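Local structure of RagA protein (Porphyromonas gingivalis, 6SLN) at residues G371-R376 with E438-N443. The protein probably imports nutrients across the bacterial outer membrane as a TonB-dependent receptor, with a plug domain inside a transmembrane beta-barrel. Residues are numbered along the deposited sequence; the frame is centred on the assembly and turned at random.
Sequences GAIANR and ESHQAN. With C8E ((hydroxyethyloxy)tri(ethyloxy)octane), chain I; C8E ((hydroxyethyloxy)tri(ethyloxy)octane), chain J.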
ATOM      1  N   GLY A 371      -6.025   6.143 -24.021  1.00 45.57           N
ATOM      2  CA  GLY A 371      -6.133   5.557 -22.699  1.00 35.27           C
ATOM      3  C   GLY A 371      -6.470   4.088 -22.805  1.00 38.70           C
ATOM      4  O   GLY A 371      -6.851   3.586 -23.867  1.00 36.44           O
ATOM      5  N   ALA A 372      -6.346   3.404 -21.675  1.00 37.60           N
ATOM      6  CA  ALA A 372      -6.506   1.964 -21.686  1.00 33.68           C
ATOM      7  C   ALA A 372      -6.737   1.446 -20.280  1.00 37.60           C
ATOM      8  O   ALA A 372      -6.207   1.998 -19.309  1.00 32.44           O
ATOM      9  CB  ALA A 372      -5.269   1.281 -22.283  1.00 38.45           C
ATOM     10  N   ILE A 373      -7.543   0.391 -20.190  1.00 39.00           N
ATOM     11  CA  ILE A 373      -7.538  -0.505 -19.044  1.00 40.66           C
ATOM     12  C   ILE A 373      -6.842  -1.781 -19.497  1.00 43.33           C
ATOM     13  O   ILE A 373      -7.228  -2.384 -20.503  1.00 54.55           O
ATOM     14  CB  ILE A 373      -8.957  -0.776 -18.528  1.00 37.54           C
ATOM     15  CG1 ILE A 373      -9.591   0.515 -17.996  1.00 40.07           C
ATOM     16  CG2 ILE A 373      -8.927  -1.824 -17.426  1.00 29.25           C
ATOM     17  CD1 ILE A 373     -10.971   0.291 -17.371  1.00 32.61           C
ATOM     18  N   ALA A 374      -5.797  -2.178 -18.787  1.00 33.44           N
ATOM     19  CA  ALA A 374      -4.924  -3.238 -19.249  1.00 35.54           C
ATOM     20  C   ALA A 374      -4.709  -4.254 -18.138  1.00 35.24           C
ATOM     21  O   ALA A 374      -4.602  -3.887 -16.964  1.00 29.05           O
ATOM     22  CB  ALA A 374      -3.582  -2.661 -19.732  1.00 39.55           C
ATOM     23  N   ASN A 375      -4.653  -5.536 -18.521  1.00 33.49           N
ATOM     24  CA  ASN A 375      -4.402  -6.641 -17.599  1.00 33.72           C
ATOM     25  C   ASN A 375      -3.174  -7.397 -18.096  1.00 42.03           C
ATOM     26  O   ASN A 375      -3.198  -7.990 -19.182  1.00 52.32           O
ATOM     27  CB  ASN A 375      -5.620  -7.556 -17.498  1.00 41.69           C
ATOM     28  CG  ASN A 375      -6.880  -6.807 -17.076  1.00 53.64           C
ATOM     29  OD1 ASN A 375      -6.894  -6.127 -16.049  1.00 54.44           O
ATOM     30  ND2 ASN A 375      -7.945  -6.932 -17.868  1.00 55.42           N
ATOM     31  N   ARG A 376      -2.096  -7.347 -17.317  1.00 32.63           N
ATOM     32  CA  ARG A 376      -0.841  -8.018 -17.625  1.00 32.59           C
ATOM     33  C   ARG A 376      -0.634  -9.125 -16.613  1.00 38.23           C
ATOM     34  O   ARG A 376      -0.713  -8.874 -15.404  1.00 36.05           O
ATOM     35  CB  ARG A 376       0.359  -7.067 -17.548  1.00 34.56           C
ATOM     36  CG  ARG A 376       0.750  -6.382 -18.823  1.00 45.12           C
ATOM     37  CD  ARG A 376       2.050  -5.603 -18.635  1.00 58.86           C
ATOM     38  NE  ARG A 376       2.275  -4.697 -19.763  1.00 70.02           N
ATOM     39  CZ  ARG A 376       1.674  -3.514 -19.915  1.00 65.34           C
ATOM     40  NH1 ARG A 376       0.812  -3.069 -19.003  1.00 67.82           N
ATOM     41  NH2 ARG A 376       1.935  -2.768 -20.980  1.00 53.63           N
ATOM     42  N   GLU A 438      -4.727  -4.496 -12.768  1.00 44.54           N
ATOM     43  CA  GLU A 438      -5.431  -3.542 -13.607  1.00 37.03           C
ATOM     44  C   GLU A 438      -4.586  -2.280 -13.687  1.00 42.17           C
ATOM     45  O   GLU A 438      -4.182  -1.716 -12.654  1.00 33.75           O
ATOM     46  CB  GLU A 438      -6.828  -3.243 -13.065  1.00 39.31           C
ATOM     47  CG  GLU A 438      -7.801  -4.367 -13.300  1.00 64.02           C
ATOM     48  CD  GLU A 438      -8.985  -3.945 -14.150  1.00 84.25           C
ATOM     49  OE1 GLU A 438      -9.747  -4.840 -14.605  1.00 93.37           O
ATOM     50  OE2 GLU A 438      -9.155  -2.717 -14.345  1.00 85.40           O
ATOM     51  N   SER A 439      -4.298  -1.862 -14.912  1.00 41.16           N
ATOM     52  CA  SER A 439      -3.579  -0.632 -15.175  1.00 39.34           C
ATOM     53  C   SER A 439      -4.521   0.359 -15.826  1.00 44.17           C
ATOM     54  O   SER A 439      -5.211   0.025 -16.801  1.00 40.67           O
ATOM     55  CB  SER A 439      -2.367  -0.870 -16.075  1.00 46.01           C
ATOM     56  OG  SER A 439      -1.198  -1.066 -15.305  1.00 50.79           O
ATOM     57  N   HIS A 440      -4.541   1.576 -15.295  1.00 37.82           N
ATOM     58  CA  HIS A 440      -5.300   2.660 -15.897  1.00 43.70           C
ATOM     59  C   HIS A 440      -4.280   3.592 -16.548  1.00 45.49           C
ATOM     60  O   HIS A 440      -3.587   4.355 -15.860  1.00 49.14           O
ATOM     61  CB  HIS A 440      -6.188   3.345 -14.857  1.00 48.83           C
ATOM     62  CG  HIS A 440      -7.235   2.437 -14.281  1.00 47.22           C
ATOM     63  ND1 HIS A 440      -7.603   2.466 -12.953  1.00 41.92           N
ATOM     64  CD2 HIS A 440      -7.965   1.444 -14.852  1.00 42.78           C
ATOM     65  CE1 HIS A 440      -8.523   1.543 -12.735  1.00 42.63           C
ATOM     66  NE2 HIS A 440      -8.759   0.911 -13.870  1.00 44.15           N
ATOM     67  N   GLN A 441      -4.187   3.497 -17.878  1.00 28.74           N
ATOM     68  CA  GLN A 441      -3.293   4.301 -18.694  1.00 39.07           C
ATOM     69  C   GLN A 441      -4.051   5.484 -19.271  1.00 49.67           C
ATOM     70  O   GLN A 441      -5.113   5.307 -19.874  1.00 56.65           O
ATOM     71  CB  GLN A 441      -2.689   3.471 -19.833  1.00 35.31           C
ATOM     72  CG  GLN A 441      -1.571   4.174 -20.584  1.00 30.88           C
ATOM     73  CD  GLN A 441      -0.361   4.407 -19.688  1.00 38.18           C
ATOM     74  OE1 GLN A 441      -0.135   3.653 -18.723  1.00 33.96           O
ATOM     75  NE2 GLN A 441       0.423   5.451 -19.991  1.00 35.25           N
ATOM     76  N   ALA A 442      -3.497   6.678 -19.095  1.00 44.37           N
ATOM     77  CA  ALA A 442      -3.978   7.862 -19.785  1.00 42.42           C
ATOM     78  C   ALA A 442      -2.789   8.619 -20.336  1.00 46.48           C
ATOM     79  O   ALA A 442      -1.751   8.740 -19.676  1.00 49.73           O
ATOM     80  CB  ALA A 442      -4.766   8.778 -18.882  1.00 44.06           C
ATOM     81  N   ASN A 443      -2.952   9.122 -21.550  1.00 42.86           N
ATOM     82  CA  ASN A 443      -1.906   9.830 -22.272  1.00 35.33           C
ATOM     83  C   ASN A 443      -2.558  11.070 -22.855  1.00 39.95           C
ATOM     84  O   ASN A 443      -3.427  10.965 -23.727  1.00 37.03           O
ATOM     85  CB  ASN A 443      -1.291   8.938 -23.357  1.00 35.53           C
ATOM     86  CG  ASN A 443      -0.937   7.538 -22.844  1.00 41.90           C
ATOM     87  OD1 ASN A 443      -0.090   7.373 -21.950  1.00 40.61           O
ATOM     88  ND2 ASN A 443      -1.571   6.525 -23.420  1.00 40.39           N
TER
HETATM   89  C1  C8E I1103     -14.327  -1.992 -25.716  1.00 45.72           C
HETATM   90  C2  C8E I1103     -14.791  -0.709 -25.025  1.00 44.96           C
HETATM   91  C3  C8E I1103     -13.730   0.398 -25.016  1.00 41.08           C
HETATM   92  C4  C8E I1103     -13.719   1.189 -23.697  1.00 42.67           C
HETATM   93  C5  C8E I1103     -12.323   1.723 -23.348  1.00 46.41           C
HETATM   94  C6  C8E I1103     -12.292   3.107 -22.687  1.00 44.94           C
HETATM   95  C7  C8E I1103     -10.896   3.439 -22.141  1.00 52.80           C
HETATM   96  C8  C8E I1103     -10.961   4.295 -20.867  1.00 60.16           C
HETATM   97  O9  C8E I1103      -9.795   4.147 -20.072  1.00 64.10           O
HETATM   98  C10 C8E I1103      -9.212   5.366 -19.636  1.00 62.56           C
HETATM   99  C11 C8E I1103      -8.361   5.143 -18.376  1.00 63.68           C
HETATM  100  O12 C8E I1103      -7.870   6.362 -17.831  1.00 68.35           O
HETATM  101  C13 C8E I1103      -7.472   6.296 -16.464  1.00 74.82           C
HETATM  102  C14 C8E I1103      -6.298   7.260 -16.219  1.00 80.94           C
HETATM  103  O15 C8E I1103      -6.052   7.636 -14.873  1.00 82.44           O
HETATM  104  C16 C8E I1103      -6.245   9.030 -14.656  1.00 86.35           C
HETATM  105  C17 C8E I1103      -5.637   9.938 -15.746  1.00 83.56           C
HETATM  106  O18 C8E I1103      -6.101  11.290 -15.687  1.00 74.65           O
HETATM  107  C19 C8E I1103      -5.370  12.207 -16.489  1.00 64.39           C
HETATM  108  C20 C8E I1103      -5.635  13.653 -16.054  1.00 62.89           C
HETATM  109  O21 C8E I1103      -5.134  14.627 -16.956  1.00 58.91           O
HETATM  110  C1  C8E J1104     -15.124   7.710 -28.772  1.00 45.52           C
HETATM  111  C2  C8E J1104     -14.373   7.390 -27.476  1.00 47.97           C
HETATM  112  C3  C8E J1104     -13.008   8.094 -27.323  1.00 42.53           C
HETATM  113  C4  C8E J1104     -12.296   7.665 -26.024  1.00 35.70           C
HETATM  114  C5  C8E J1104     -10.885   8.230 -25.845  1.00 41.19           C
HETATM  115  C6  C8E J1104     -10.412   8.226 -24.386  1.00 46.63           C
HETATM  116  C7  C8E J1104      -8.921   8.561 -24.278  1.00 48.55           C
HETATM  117  C8  C8E J1104      -8.385   8.527 -22.843  1.00 57.17           C
HETATM  118  O9  C8E J1104      -8.192   9.844 -22.350  1.00 66.59           O
HETATM  119  C10 C8E J1104      -7.961   9.922 -20.949  1.00 65.10           C
HETATM  120  C11 C8E J1104      -8.954  10.874 -20.272  1.00 65.93           C
HETATM  121  O12 C8E J1104      -8.459  12.177 -20.029  1.00 64.67           O
HETATM  122  C13 C8E J1104      -9.327  13.192 -20.521  1.00 63.84           C
HETATM  123  C14 C8E J1104      -8.687  14.590 -20.491  1.00 66.08           C
HETATM  124  O15 C8E J1104      -8.892  15.296 -21.703  1.00 65.77           O
HETATM  125  C16 C8E J1104      -7.838  16.173 -22.077  1.00 61.29           C
HETATM  126  C17 C8E J1104      -8.407  17.464 -22.674  1.00 62.12           C
HETATM  127  O18 C8E J1104      -7.397  18.414 -22.981  1.00 61.35           O
HETATM  128  C19 C8E J1104      -7.250  18.713 -24.358  1.00 61.96           C
HETATM  129  C20 C8E J1104      -7.090  20.220 -24.601  1.00 60.66           C
HETATM  130  O21 C8E J1104      -6.172  20.486 -25.654  1.00 59.75           O
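A372 and Q441 face each other as an antiparallel hydrogen-bonded pair, and A374 and S439 repeat the arrangement two residues along. At the first pair Q441 N gives a bond of 2.9 Å to A372 O, and A372 N returns one to Q441 O that is more bent, 148° at the hydrogen. S439 N and A374 O are likewise 2.9 Å apart. Between the pairs I373 CA sits 3.3 Å from S439 O, a CA-H...O contact that accompanies the ladder. Beneath this ladder, A372 CB and Q441 CB meet at 4.2 Å on a buried face turned to the plug, where V171 and T174 pack on Q441. The glutamine chain bends away after CB, and its OE1 bonds to T467; S439 OG bonds to T469, so Q441 OE1 and S439 OG are both held by the next strand, 456-475. Strands 363-377 and 435-450 are thus adjacent staves of the TonB-dependent receptor barrel, with the segments 169° apart in direction.

The outer face is looser: I373 and E438 stay partly exposed, while the second subunit and detergent cover H440. I373 lies alongside H440, I373 CG1 being 3.7 Å from H440 CD2 at the edge of the imidazole, while H440 ND1 bonds to N468 of the second subunit. With CG2 anti to the backbone N, I373 turns that methyl to E438 OE2, across the strands. On the same face the ether part of C8E (chain I) runs over the sheet, its C13 3.6 Å from H440 CB and its C14 against A442 CB, while C8 of C8E (chain J) lies against G371 N.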